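Insecticidal crystal protein Cry7Cal (Bacillus thuringiensis, PDB 5ZI1) acts as an insecticidal delta-endotoxin active against the locust Locusta migratoria manilensis, probably by binding a receptor on its target cells. Local coordinates at residues R22-F27 with I37-E42; A28-A33 with P242-T247; W295-N300 with S319-Y324. All coordinates share one frame; numbering follows the deposited sequence.

Interaction 1: residues R22-F27 with I37-E42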
ATOM      1  N   ARG A  22      -7.789  -3.958  -5.397  1.00 50.97           N
ATOM      2  CA  ARG A  22      -8.520  -2.943  -6.142  1.00 52.66           C
ATOM      3  C   ARG A  22     -10.018  -3.198  -6.076  1.00 49.36           C
ATOM      4  O   ARG A  22     -10.812  -2.277  -5.860  1.00 50.04           O
ATOM      5  CB  ARG A  22      -8.032  -2.940  -7.594  1.00 51.32           C
ATOM      6  CG  ARG A  22      -8.745  -1.974  -8.506  1.00 57.06           C
ATOM      7  CD  ARG A  22      -8.613  -2.458  -9.931  1.00 57.95           C
ATOM      8  NE  ARG A  22      -9.585  -3.513 -10.183  1.00 59.49           N
ATOM      9  CZ  ARG A  22      -9.322  -4.624 -10.859  1.00 59.59           C
ATOM     10  NH1 ARG A  22      -8.101  -4.841 -11.341  1.00 59.36           N
ATOM     11  NH2 ARG A  22     -10.283  -5.524 -11.038  1.00 59.59           N
ATOM     12  N   THR A  23     -10.421  -4.450  -6.276  1.00 46.18           N
ATOM     13  CA  THR A  23     -11.834  -4.794  -6.180  1.00 52.10           C
ATOM     14  C   THR A  23     -12.429  -4.393  -4.835  1.00 52.87           C
ATOM     15  O   THR A  23     -13.499  -3.782  -4.783  1.00 55.37           O
ATOM     16  CB  THR A  23     -12.005  -6.283  -6.434  1.00 51.56           C
ATOM     17  OG1 THR A  23     -11.279  -6.625  -7.613  1.00 51.93           O
ATOM     18  CG2 THR A  23     -13.468  -6.638  -6.596  1.00 56.72           C
ATOM     19  N   PHE A  24     -11.755  -4.726  -3.736  1.00 49.16           N
ATOM     20  CA  PHE A  24     -12.313  -4.389  -2.432  1.00 52.14           C
ATOM     21  C   PHE A  24     -12.252  -2.894  -2.164  1.00 50.97           C
ATOM     22  O   PHE A  24     -13.158  -2.340  -1.536  1.00 52.59           O
ATOM     23  CB  PHE A  24     -11.596  -5.169  -1.335  1.00 48.68           C
ATOM     24  CG  PHE A  24     -12.075  -6.575  -1.210  1.00 50.99           C
ATOM     25  CD1 PHE A  24     -13.287  -6.845  -0.592  1.00 47.82           C
ATOM     26  CD2 PHE A  24     -11.332  -7.630  -1.723  1.00 47.36           C
ATOM     27  CE1 PHE A  24     -13.752  -8.142  -0.481  1.00 48.35           C
ATOM     28  CE2 PHE A  24     -11.787  -8.933  -1.617  1.00 46.74           C
ATOM     29  CZ  PHE A  24     -12.999  -9.190  -0.988  1.00 49.35           C
ATOM     30  N   MET A  25     -11.197  -2.220  -2.629  1.00 51.33           N
ATOM     31  CA  MET A  25     -11.159  -0.765  -2.503  1.00 52.62           C
ATOM     32  C   MET A  25     -12.272  -0.114  -3.320  1.00 54.11           C
ATOM     33  O   MET A  25     -12.868   0.885  -2.893  1.00 55.58           O
ATOM     34  CB  MET A  25      -9.798  -0.217  -2.946  1.00 50.89           C
ATOM     35  CG  MET A  25      -8.613  -0.734  -2.171  1.00 51.22           C
ATOM     36  SD  MET A  25      -7.123   0.257  -2.449  1.00 50.94           S
ATOM     37  CE  MET A  25      -7.633   1.875  -1.905  1.00 40.11           C
ATOM     38  N   GLY A  26     -12.558  -0.658  -4.506  1.00 53.12           N
ATOM     39  CA  GLY A  26     -13.579  -0.061  -5.341  1.00 55.34           C
ATOM     40  C   GLY A  26     -14.957  -0.182  -4.734  1.00 55.76           C
ATOM     41  O   GLY A  26     -15.807   0.685  -4.935  1.00 63.09           O
ATOM     42  N   PHE A  27     -15.196  -1.247  -3.983  1.00 54.68           N
ATOM     43  CA  PHE A  27     -16.482  -1.494  -3.355  1.00 62.35           C
ATOM     44  C   PHE A  27     -16.488  -1.093  -1.875  1.00 60.50           C
ATOM     45  O   PHE A  27     -17.399  -1.477  -1.136  1.00 62.60           O
ATOM     46  CB  PHE A  27     -16.848  -2.975  -3.539  1.00 56.23           C
ATOM     47  CG  PHE A  27     -18.285  -3.316  -3.205  1.00 67.75           C
ATOM     48  CD1 PHE A  27     -19.280  -3.215  -4.166  1.00 63.53           C
ATOM     49  CD2 PHE A  27     -18.640  -3.780  -1.934  1.00 70.67           C
ATOM     50  CE1 PHE A  27     -20.597  -3.548  -3.856  1.00 72.08           C
ATOM     51  CE2 PHE A  27     -19.948  -4.103  -1.621  1.00 68.27           C
ATOM     52  CZ  PHE A  27     -20.930  -3.990  -2.581  1.00 68.09           C
ATOM     53  N   ILE A  37     -23.754  -8.957  -4.241  1.00 61.29           N
ATOM     54  CA  ILE A  37     -23.753 -10.201  -5.003  1.00 63.59           C
ATOM     55  C   ILE A  37     -22.721 -10.140  -6.119  1.00 61.44           C
ATOM     56  O   ILE A  37     -21.995 -11.110  -6.367  1.00 61.14           O
ATOM     57  CB  ILE A  37     -25.163 -10.499  -5.548  1.00 66.88           C
ATOM     58  CG1 ILE A  37     -26.088 -10.967  -4.415  1.00 66.76           C
ATOM     59  CG2 ILE A  37     -25.098 -11.547  -6.662  1.00 64.16           C
ATOM     60  CD1 ILE A  37     -27.556 -11.008  -4.801  1.00 66.07           C
ATOM     61  N   GLY A  38     -22.619  -8.995  -6.791  1.00 62.34           N
ATOM     62  CA  GLY A  38     -21.618  -8.848  -7.832  1.00 57.96           C
ATOM     63  C   GLY A  38     -20.205  -8.892  -7.290  1.00 62.30           C
ATOM     64  O   GLY A  38     -19.305  -9.458  -7.922  1.00 60.86           O
ATOM     65  N   LEU A  39     -19.986  -8.298  -6.114  1.00 62.88           N
ATOM     66  CA  LEU A  39     -18.668  -8.373  -5.492  1.00 60.09           C
ATOM     67  C   LEU A  39     -18.302  -9.816  -5.153  1.00 60.89           C
ATOM     68  O   LEU A  39     -17.183 -10.265  -5.425  1.00 59.90           O
ATOM     69  CB  LEU A  39     -18.614  -7.497  -4.242  1.00 63.15           C
ATOM     70  CG  LEU A  39     -17.252  -7.571  -3.549  1.00 65.40           C
ATOM     71  CD1 LEU A  39     -16.186  -7.107  -4.509  1.00 66.58           C
ATOM     72  CD2 LEU A  39     -17.196  -6.754  -2.282  1.00 60.74           C
ATOM     73  N   PHE A  40     -19.239 -10.562  -4.568  1.00 58.23           N
ATOM     74  CA  PHE A  40     -18.964 -11.952  -4.223  1.00 56.14           C
ATOM     75  C   PHE A  40     -18.597 -12.762  -5.464  1.00 60.13           C
ATOM     76  O   PHE A  40     -17.545 -13.405  -5.510  1.00 58.44           O
ATOM     77  CB  PHE A  40     -20.166 -12.565  -3.516  1.00 54.54           C
ATOM     78  CG  PHE A  40     -20.141 -12.431  -2.007  1.00 60.16           C
ATOM     79  CD1 PHE A  40     -19.231 -13.151  -1.245  1.00 53.58           C
ATOM     80  CD2 PHE A  40     -21.063 -11.612  -1.352  1.00 60.72           C
ATOM     81  CE1 PHE A  40     -19.220 -13.034   0.141  1.00 59.47           C
ATOM     82  CE2 PHE A  40     -21.072 -11.491   0.030  1.00 57.67           C
ATOM     83  CZ  PHE A  40     -20.154 -12.201   0.784  1.00 57.64           C
ATOM     84  N   THR A  41     -19.458 -12.740  -6.490  1.00 60.99           N
ATOM     85  CA  THR A  41     -19.181 -13.497  -7.711  1.00 63.47           C
ATOM     86  C   THR A  41     -17.863 -13.072  -8.344  1.00 60.67           C
ATOM     87  O   THR A  41     -17.069 -13.916  -8.772  1.00 62.63           O
ATOM     88  CB  THR A  41     -20.314 -13.324  -8.718  1.00 62.91           C
ATOM     89  OG1 THR A  41     -20.445 -11.932  -9.030  1.00 68.20           O
ATOM     90  CG2 THR A  41     -21.629 -13.856  -8.152  1.00 60.02           C
ATOM     91  N   GLU A  42     -17.611 -11.764  -8.398  1.00 60.65           N
ATOM     92  CA  GLU A  42     -16.316 -11.258  -8.846  1.00 62.91           C
ATOM     93  C   GLU A  42     -15.178 -11.850  -8.021  1.00 60.69           C
ATOM     94  O   GLU A  42     -14.175 -12.329  -8.569  1.00 58.29           O
ATOM     95  CB  GLU A  42     -16.320  -9.734  -8.731  1.00 65.01           C
ATOM     96  CG  GLU A  42     -15.504  -8.965  -9.741  1.00 70.02           C
ATOM     97  CD  GLU A  42     -15.944  -7.496  -9.834  1.00 73.04           C
ATOM     98  OE1 GLU A  42     -16.845  -7.068  -9.069  1.00 74.13           O
ATOM     99  OE2 GLU A  42     -15.394  -6.768 -10.684  1.00 82.04           O
TER
HETATM  100  O   HOH W   1     -12.800  -7.144  -9.893  1.00 62.70           O
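The Phe27 ring carries Leu39 on one face. Leu39 CB sits over the ring centre in a CH-pi contact, 4.2 Å from the centroid and 5° off the ring normal. The opposite face stacks on the His30 ring. The Phe24 ring meets Leu39 CD2 obliquely through CE1. This is an antiparallel pair of helices, 13-26 and 33-47, in the helical N-terminal domain of the delta-endotoxin fold. The axes of the two short segments run 11.1 Å apart at 175°.

Leu39 makes most of the contact; it touches Phe27, Phe24 and Thr23. Its CG stands anti to the backbone N (chi1 179°), which sends both methyls across to the first helix. CD2 lies against Phe27 CD2 at 3.3 Å. CD1 presses on Thr23 CG2 at 3.5 Å, tighter than usual for two methyls. Phe153 of helix 141-165 also packs on Leu39.

On the more exposed side, Glu42 extends past the same Thr23 methyl. The hydroxyl of Thr23 hydrogen-bonds to Ser19 O. One water donates to both Thr23 OG1, at 2.8 Å, and Glu42 OE2, at 2.7 Å. It also accepts a weak bond from Arg22 NH2.

Interaction 2: residues A28-A33 with P242-T247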
ATOM      1  N   ALA A  28     -15.503  -0.321  -1.423  1.00 57.01           N
ATOM      2  CA  ALA A  28     -15.403  -0.023  -0.002  1.00 57.05           C
ATOM      3  C   ALA A  28     -16.599   0.815   0.428  1.00 63.21           C
ATOM      4  O   ALA A  28     -16.874   1.868  -0.163  1.00 63.18           O
ATOM      5  CB  ALA A  28     -14.098   0.705   0.305  1.00 57.51           C
ATOM      6  N   GLY A  29     -17.325   0.330   1.444  1.00 60.12           N
ATOM      7  CA  GLY A  29     -18.436   1.044   2.024  1.00 57.08           C
ATOM      8  C   GLY A  29     -19.794   0.722   1.425  1.00 64.19           C
ATOM      9  O   GLY A  29     -20.814   0.978   2.077  1.00 59.39           O
ATOM     10  N   HIS A  30     -19.836   0.172   0.203  1.00 61.48           N
ATOM     11  CA  HIS A  30     -21.104  -0.181  -0.425  1.00 64.68           C
ATOM     12  C   HIS A  30     -21.872  -1.196   0.422  1.00 65.35           C
ATOM     13  O   HIS A  30     -21.288  -1.993   1.169  1.00 63.10           O
ATOM     14  CB  HIS A  30     -20.888  -0.784  -1.816  1.00 65.70           C
ATOM     15  CG  HIS A  30     -20.378   0.168  -2.859  1.00 69.21           C
ATOM     16  ND1 HIS A  30     -19.051   0.535  -2.947  1.00 72.69           N
ATOM     17  CD2 HIS A  30     -20.997   0.747  -3.917  1.00 72.88           C
ATOM     18  CE1 HIS A  30     -18.881   1.335  -3.988  1.00 70.79           C
ATOM     19  NE2 HIS A  30     -20.046   1.479  -4.594  1.00 73.98           N
ATOM     20  N   GLY A  31     -23.196  -1.197   0.260  1.00 68.56           N
ATOM     21  CA  GLY A  31     -24.061  -2.004   1.104  1.00 65.48           C
ATOM     22  C   GLY A  31     -25.386  -2.421   0.491  1.00 66.43           C
ATOM     23  O   GLY A  31     -26.335  -2.724   1.219  1.00 66.37           O
ATOM     24  N   THR A  32     -25.473  -2.438  -0.840  1.00 71.94           N
ATOM     25  CA  THR A  32     -26.653  -2.956  -1.521  1.00 70.21           C
ATOM     26  C   THR A  32     -26.505  -4.463  -1.727  1.00 69.08           C
ATOM     27  O   THR A  32     -25.396  -4.985  -1.868  1.00 67.51           O
ATOM     28  CB  THR A  32     -26.869  -2.260  -2.872  1.00 68.75           C
ATOM     29  OG1 THR A  32     -25.867  -2.685  -3.802  1.00 73.47           O
ATOM     30  CG2 THR A  32     -26.802  -0.744  -2.724  1.00 67.72           C
ATOM     31  N   ALA A  33     -27.637  -5.167  -1.741  1.00 63.71           N
ATOM     32  CA  ALA A  33     -27.561  -6.613  -1.914  1.00 65.96           C
ATOM     33  C   ALA A  33     -27.138  -6.969  -3.332  1.00 67.90           C
ATOM     34  O   ALA A  33     -26.362  -7.909  -3.530  1.00 65.40           O
ATOM     35  CB  ALA A  33     -28.899  -7.269  -1.561  1.00 64.67           C
ATOM     36  N   PRO A 242     -21.236   3.700   6.929  1.00 51.53           N
ATOM     37  CA  PRO A 242     -22.531   3.317   6.354  1.00 52.05           C
ATOM     38  C   PRO A 242     -22.709   3.688   4.893  1.00 53.86           C
ATOM     39  O   PRO A 242     -23.778   3.410   4.333  1.00 54.21           O
ATOM     40  CB  PRO A 242     -23.536   4.085   7.231  1.00 50.17           C
ATOM     41  CG  PRO A 242     -22.805   5.331   7.603  1.00 48.21           C
ATOM     42  CD  PRO A 242     -21.341   4.909   7.770  1.00 48.25           C
ATOM     43  N   MET A 243     -21.723   4.308   4.249  1.00 55.45           N
ATOM     44  CA  MET A 243     -21.825   4.541   2.813  1.00 60.57           C
ATOM     45  C   MET A 243     -20.454   4.437   2.158  1.00 58.47           C
ATOM     46  O   MET A 243     -19.423   4.282   2.824  1.00 54.88           O
ATOM     47  CB  MET A 243     -22.484   5.893   2.510  1.00 61.72           C
ATOM     48  CG  MET A 243     -21.679   7.116   2.901  1.00 64.92           C
ATOM     49  SD  MET A 243     -22.773   8.535   3.216  1.00 79.03           S
ATOM     50  CE  MET A 243     -24.208   8.139   2.209  1.00 69.38           C
ATOM     51  N   GLU A 244     -20.475   4.499   0.826  1.00 58.62           N
ATOM     52  CA  GLU A 244     -19.273   4.348   0.019  1.00 60.05           C
ATOM     53  C   GLU A 244     -18.166   5.260   0.517  1.00 54.83           C
ATOM     54  O   GLU A 244     -18.394   6.429   0.832  1.00 53.48           O
ATOM     55  CB  GLU A 244     -19.596   4.633  -1.443  1.00 60.08           C
ATOM     56  CG  GLU A 244     -20.717   3.750  -1.960  1.00 65.88           C
ATOM     57  CD  GLU A 244     -21.146   4.117  -3.368  1.00 75.72           C
ATOM     58  OE1 GLU A 244     -20.451   4.949  -3.993  1.00 71.71           O
ATOM     59  OE2 GLU A 244     -22.170   3.570  -3.848  1.00 75.69           O
ATOM     60  N   THR A 245     -16.970   4.691   0.625  1.00 53.72           N
ATOM     61  CA  THR A 245     -15.826   5.312   1.275  1.00 47.25           C
ATOM     62  C   THR A 245     -14.673   5.229   0.299  1.00 47.98           C
ATOM     63  O   THR A 245     -14.435   4.166  -0.277  1.00 48.76           O
ATOM     64  CB  THR A 245     -15.460   4.576   2.578  1.00 46.60           C
ATOM     65  OG1 THR A 245     -16.609   4.493   3.438  1.00 53.80           O
ATOM     66  CG2 THR A 245     -14.330   5.290   3.302  1.00 44.20           C
ATOM     67  N   VAL A 246     -13.960   6.330   0.114  1.00 44.35           N
ATOM     68  CA  VAL A 246     -12.884   6.404  -0.865  1.00 49.91           C
ATOM     69  C   VAL A 246     -11.561   6.447  -0.114  1.00 46.48           C
ATOM     70  O   VAL A 246     -11.322   7.360   0.690  1.00 42.02           O
ATOM     71  CB  VAL A 246     -13.042   7.618  -1.794  1.00 50.01           C
ATOM     72  CG1 VAL A 246     -11.837   7.714  -2.727  1.00 46.60           C
ATOM     73  CG2 VAL A 246     -14.325   7.492  -2.584  1.00 48.96           C
ATOM     74  N   THR A 247     -10.691   5.481  -0.394  1.00 39.85           N
ATOM     75  CA  THR A 247      -9.449   5.338   0.346  1.00 42.35           C
ATOM     76  C   THR A 247      -8.239   5.338  -0.579  1.00 48.09           C
ATOM     77  O   THR A 247      -8.341   5.098  -1.794  1.00 50.55           O
ATOM     78  CB  THR A 247      -9.485   4.061   1.154  1.00 47.59           C
ATOM     79  OG1 THR A 247      -9.623   2.967   0.240  1.00 46.55           O
ATOM     80  CG2 THR A 247     -10.700   4.079   2.068  1.00 39.25           C
TER
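Glu244 lies over one face of the His30 imidazole, and both side chains are turned to make this possible. Each has CG anti to its own carbonyl carbon, with chi1 of -69° for His30 and -56° for Glu244. Beyond CG the glutamate is extended, so its carboxylate slides across the ring. Glu244 CG is 3.5 Å from the centroid of the His30 ring, almost on the normal. The carboxylate is stacked on the imidazole with 25° between the planes. Glu244 OE2 is 3.1 Å from His30 CD2. It is equally near NE2, but the angle there is too poor for a hydrogen bond. Phe27 covers the other face.

The backbones meet beside this stack. Thr245 N donates to Ala28 O at 2.9 Å from above the carbonyl plane. Gly29 has a positive phi that calls for glycine, and its CA lies 4.0 Å from Glu244 CA. Met243 O and Thr245 N stand where a side chain would begin. Within the segment Thr245 OG1 bonds to Met243 O, 2.9 Å away and in the carbonyl plane.

The contact ties the loop between helices 13-26 and 33-47 of the N-terminal domain to a strand that pairs with strand 468-472. A carboxylate there would probably favour a protonated His30 without a hydrogen bond between the two, less so because Glu244 OE1 has a long, weak ion pair with Lys467.

Interaction 3: residues W295-N300 with S319-Y324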
ATOM      1  N   TRP A 295       4.926  13.595  -5.314  1.00 46.56           N
ATOM      2  CA  TRP A 295       4.695  13.304  -6.722  1.00 44.96           C
ATOM      3  C   TRP A 295       5.980  13.583  -7.485  1.00 46.75           C
ATOM      4  O   TRP A 295       6.569  14.658  -7.330  1.00 46.63           O
ATOM      5  CB  TRP A 295       3.549  14.146  -7.279  1.00 39.60           C
ATOM      6  CG  TRP A 295       2.314  13.982  -6.466  1.00 49.34           C
ATOM      7  CD1 TRP A 295       2.001  14.629  -5.302  1.00 42.25           C
ATOM      8  CD2 TRP A 295       1.244  13.068  -6.721  1.00 43.65           C
ATOM      9  NE1 TRP A 295       0.789  14.189  -4.836  1.00 43.73           N
ATOM     10  CE2 TRP A 295       0.306  13.229  -5.685  1.00 43.40           C
ATOM     11  CE3 TRP A 295       0.991  12.131  -7.726  1.00 41.84           C
ATOM     12  CZ2 TRP A 295      -0.875  12.491  -5.628  1.00 44.46           C
ATOM     13  CZ3 TRP A 295      -0.175  11.412  -7.682  1.00 43.75           C
ATOM     14  CH2 TRP A 295      -1.100  11.590  -6.632  1.00 46.16           C
ATOM     15  N   LEU A 296       6.429  12.611  -8.275  1.00 40.86           N
ATOM     16  CA  LEU A 296       7.688  12.766  -8.995  1.00 43.84           C
ATOM     17  C   LEU A 296       7.479  13.713 -10.166  1.00 42.51           C
ATOM     18  O   LEU A 296       6.634  13.460 -11.028  1.00 42.87           O
ATOM     19  CB  LEU A 296       8.186  11.411  -9.475  1.00 45.83           C
ATOM     20  CG  LEU A 296       9.574  11.385 -10.099  1.00 48.29           C
ATOM     21  CD1 LEU A 296      10.563  12.027  -9.165  1.00 45.10           C
ATOM     22  CD2 LEU A 296       9.978   9.948 -10.408  1.00 49.74           C
ATOM     23  N   THR A 297       8.229  14.809 -10.207  1.00 40.87           N
ATOM     24  CA  THR A 297       8.078  15.730 -11.327  1.00 46.14           C
ATOM     25  C   THR A 297       9.287  15.796 -12.258  1.00 51.09           C
ATOM     26  O   THR A 297       9.145  16.292 -13.379  1.00 57.20           O
ATOM     27  CB  THR A 297       7.757  17.142 -10.816  1.00 48.93           C
ATOM     28  OG1 THR A 297       8.893  17.662 -10.115  1.00 55.62           O
ATOM     29  CG2 THR A 297       6.572  17.098  -9.835  1.00 48.12           C
ATOM     30  N   LYS A 298      10.456  15.304 -11.848  1.00 49.99           N
ATOM     31  CA  LYS A 298      11.641  15.382 -12.706  1.00 53.03           C
ATOM     32  C   LYS A 298      12.665  14.342 -12.272  1.00 47.26           C
ATOM     33  O   LYS A 298      12.754  14.007 -11.095  1.00 49.44           O
ATOM     34  CB  LYS A 298      12.272  16.782 -12.663  1.00 55.22           C
ATOM     35  CG  LYS A 298      11.953  17.672 -13.860  1.00 64.94           C
ATOM     36  CD  LYS A 298      12.056  19.160 -13.514  1.00 69.05           C
ATOM     37  CE  LYS A 298      13.426  19.545 -12.951  1.00 73.22           C
ATOM     38  NZ  LYS A 298      13.346  20.815 -12.147  1.00 77.47           N
ATOM     39  N   ILE A 299      13.442  13.844 -13.235  1.00 52.37           N
ATOM     40  CA  ILE A 299      14.626  13.035 -12.955  1.00 45.44           C
ATOM     41  C   ILE A 299      15.758  13.519 -13.844  1.00 55.31           C
ATOM     42  O   ILE A 299      15.597  13.620 -15.066  1.00 55.63           O
ATOM     43  CB  ILE A 299      14.414  11.534 -13.216  1.00 45.56           C
ATOM     44  CG1 ILE A 299      13.179  10.989 -12.527  1.00 48.41           C
ATOM     45  CG2 ILE A 299      15.651  10.757 -12.781  1.00 48.89           C
ATOM     46  CD1 ILE A 299      12.835   9.598 -12.990  1.00 43.56           C
ATOM     47  N   ASN A 300      16.916  13.775 -13.251  1.00 52.68           N
ATOM     48  CA  ASN A 300      18.102  14.070 -14.028  1.00 51.70           C
ATOM     49  C   ASN A 300      19.141  12.972 -13.816  1.00 52.64           C
ATOM     50  O   ASN A 300      19.342  12.505 -12.691  1.00 53.42           O
ATOM     51  CB  ASN A 300      18.697  15.427 -13.663  1.00 50.21           C
ATOM     52  CG  ASN A 300      19.999  15.710 -14.443  1.00 62.48           C
ATOM     53  OD1 ASN A 300      21.092  15.799 -13.866  1.00 60.83           O
ATOM     54  ND2 ASN A 300      19.880  15.802 -15.767  1.00 53.27           N
ATOM     55  N   SER A 319      19.435  13.088  -9.807  1.00 49.66           N
ATOM     56  CA  SER A 319      18.662  14.014  -9.008  1.00 48.38           C
ATOM     57  C   SER A 319      17.196  13.685  -9.178  1.00 48.62           C
ATOM     58  O   SER A 319      16.782  13.139 -10.200  1.00 49.20           O
ATOM     59  CB  SER A 319      18.917  15.468  -9.404  1.00 49.76           C
ATOM     60  OG  SER A 319      20.097  15.935  -8.774  1.00 58.17           O
ATOM     61  N   VAL A 320      16.414  14.032  -8.167  1.00 47.86           N
ATOM     62  CA  VAL A 320      15.000  13.710  -8.159  1.00 47.09           C
ATOM     63  C   VAL A 320      14.259  14.919  -7.624  1.00 49.87           C
ATOM     64  O   VAL A 320      14.660  15.503  -6.611  1.00 53.00           O
ATOM     65  CB  VAL A 320      14.729  12.455  -7.312  1.00 44.29           C
ATOM     66  CG1 VAL A 320      13.318  12.443  -6.806  1.00 46.93           C
ATOM     67  CG2 VAL A 320      15.003  11.220  -8.142  1.00 47.93           C
ATOM     68  N   VAL A 321      13.196  15.312  -8.315  1.00 46.78           N
ATOM     69  CA  VAL A 321      12.396  16.460  -7.933  1.00 45.69           C
ATOM     70  C   VAL A 321      10.973  15.979  -7.714  1.00 46.45           C
ATOM     71  O   VAL A 321      10.436  15.213  -8.525  1.00 45.79           O
ATOM     72  CB  VAL A 321      12.447  17.581  -8.988  1.00 50.52           C
ATOM     73  CG1 VAL A 321      11.590  18.757  -8.527  1.00 52.58           C
ATOM     74  CG2 VAL A 321      13.878  18.023  -9.208  1.00 46.17           C
ATOM     75  N   THR A 322      10.382  16.401  -6.607  1.00 45.66           N
ATOM     76  CA  THR A 322       9.010  16.060  -6.271  1.00 47.18           C
ATOM     77  C   THR A 322       8.282  17.316  -5.813  1.00 47.41           C
ATOM     78  O   THR A 322       8.905  18.309  -5.409  1.00 45.45           O
ATOM     79  CB  THR A 322       8.939  14.992  -5.156  1.00 46.86           C
ATOM     80  OG1 THR A 322       9.463  15.546  -3.942  1.00 47.65           O
ATOM     81  CG2 THR A 322       9.745  13.752  -5.522  1.00 45.93           C
ATOM     82  N   GLN A 323       6.946  17.243  -5.860  1.00 48.30           N
ATOM     83  CA  GLN A 323       6.057  18.205  -5.226  1.00 42.58           C
ATOM     84  C   GLN A 323       5.104  17.481  -4.276  1.00 52.63           C
ATOM     85  O   GLN A 323       4.655  16.366  -4.569  1.00 51.40           O
ATOM     86  CB  GLN A 323       5.246  18.968  -6.267  1.00 44.30           C
ATOM     87  CG  GLN A 323       6.092  19.871  -7.157  1.00 52.34           C
ATOM     88  CD  GLN A 323       5.344  20.394  -8.364  1.00 53.46           C
ATOM     89  OE1 GLN A 323       4.110  20.357  -8.417  1.00 58.03           O
ATOM     90  NE2 GLN A 323       6.088  20.894  -9.347  1.00 54.44           N
ATOM     91  N   TYR A 324       4.774  18.129  -3.150  1.00 49.50           N
ATOM     92  CA  TYR A 324       3.716  17.647  -2.272  1.00 50.37           C
ATOM     93  C   TYR A 324       2.363  17.828  -2.951  1.00 50.23           C
ATOM     94  O   TYR A 324       2.259  18.416  -4.023  1.00 51.74           O
ATOM     95  CB  TYR A 324       3.745  18.381  -0.935  1.00 44.96           C
ATOM     96  CG  TYR A 324       5.012  18.118  -0.149  1.00 50.74           C
ATOM     97  CD1 TYR A 324       5.507  16.823  -0.001  1.00 45.62           C
ATOM     98  CD2 TYR A 324       5.711  19.159   0.451  1.00 50.77           C
ATOM     99  CE1 TYR A 324       6.657  16.580   0.717  1.00 46.16           C
ATOM    100  CE2 TYR A 324       6.871  18.924   1.172  1.00 40.84           C
ATOM    101  CZ  TYR A 324       7.333  17.633   1.302  1.00 47.16           C
ATOM    102  OH  TYR A 324       8.482  17.396   2.022  1.00 52.34           O
TER
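Val321 O is gripped by two successive amides of the neighbouring strand. Thr297 N gives the stronger bond, 2.8 Å with an N-H...O angle of 163°. Lys298 N adds a weak one at 3.3 Å. This is a classic beta bulge in the antiparallel hairpin of strands 294-306 and 312-324. These are the central strands of a four-stranded sheet in Greek-key order, as in the beta-prism domain II of Cry toxins.

The bulge shifts the register by one residue. On its far sides the regular ladder resumes, with paired backbone bonds between Trp295 and Gln323 and between Asn300 and Ser319.

Leu296, Ile299, Val320 and Thr322 occupy one face of the sheet. There Leu296 CD1 crosses Val320 CG1 at 3.7 Å, and the first three of these residues pack on strand 430-437. On the other face Lys298 runs alongside Val321, with CB 3.8 Å from CB. Thr297 points at the partner strand. Its chi1 of 67° sets OG1 between the backbone N and carbonyl carbon, with Val321 CG1 3.3 Å from OG1. Asn300 ND2 and Ser319 OG bond to the flanking strands, at Thr346 and Asn334.

At the other end the Trp295 indole turns its edge to the partner backbone. NE1 hydrogen-bonds to Thr325 OG1, and CD1 lies 3.3 Å from Gln323 O, which is in the ring plane.

Overall arrangement
From the N terminus, helix 13-26 leads into a short loop and then helix 33-47. Interaction 1 closes that loop by packing the two helices together. Interaction 2 starts in the loop itself and reaches more than 200 residues ahead, past the other helices of the N-terminal domain, to residues 242-247. The two therefore cross along the chain. They also touch in space, where Met25 packs on Thr247. Interaction 1 stays within the helical domain; interaction 2 ties it to the part beside strand 468-472. Interaction 3 comes later in series and closes a local hairpin in the second domain. Its centre lies about 35 Å from the centres of both others, and it touches neither.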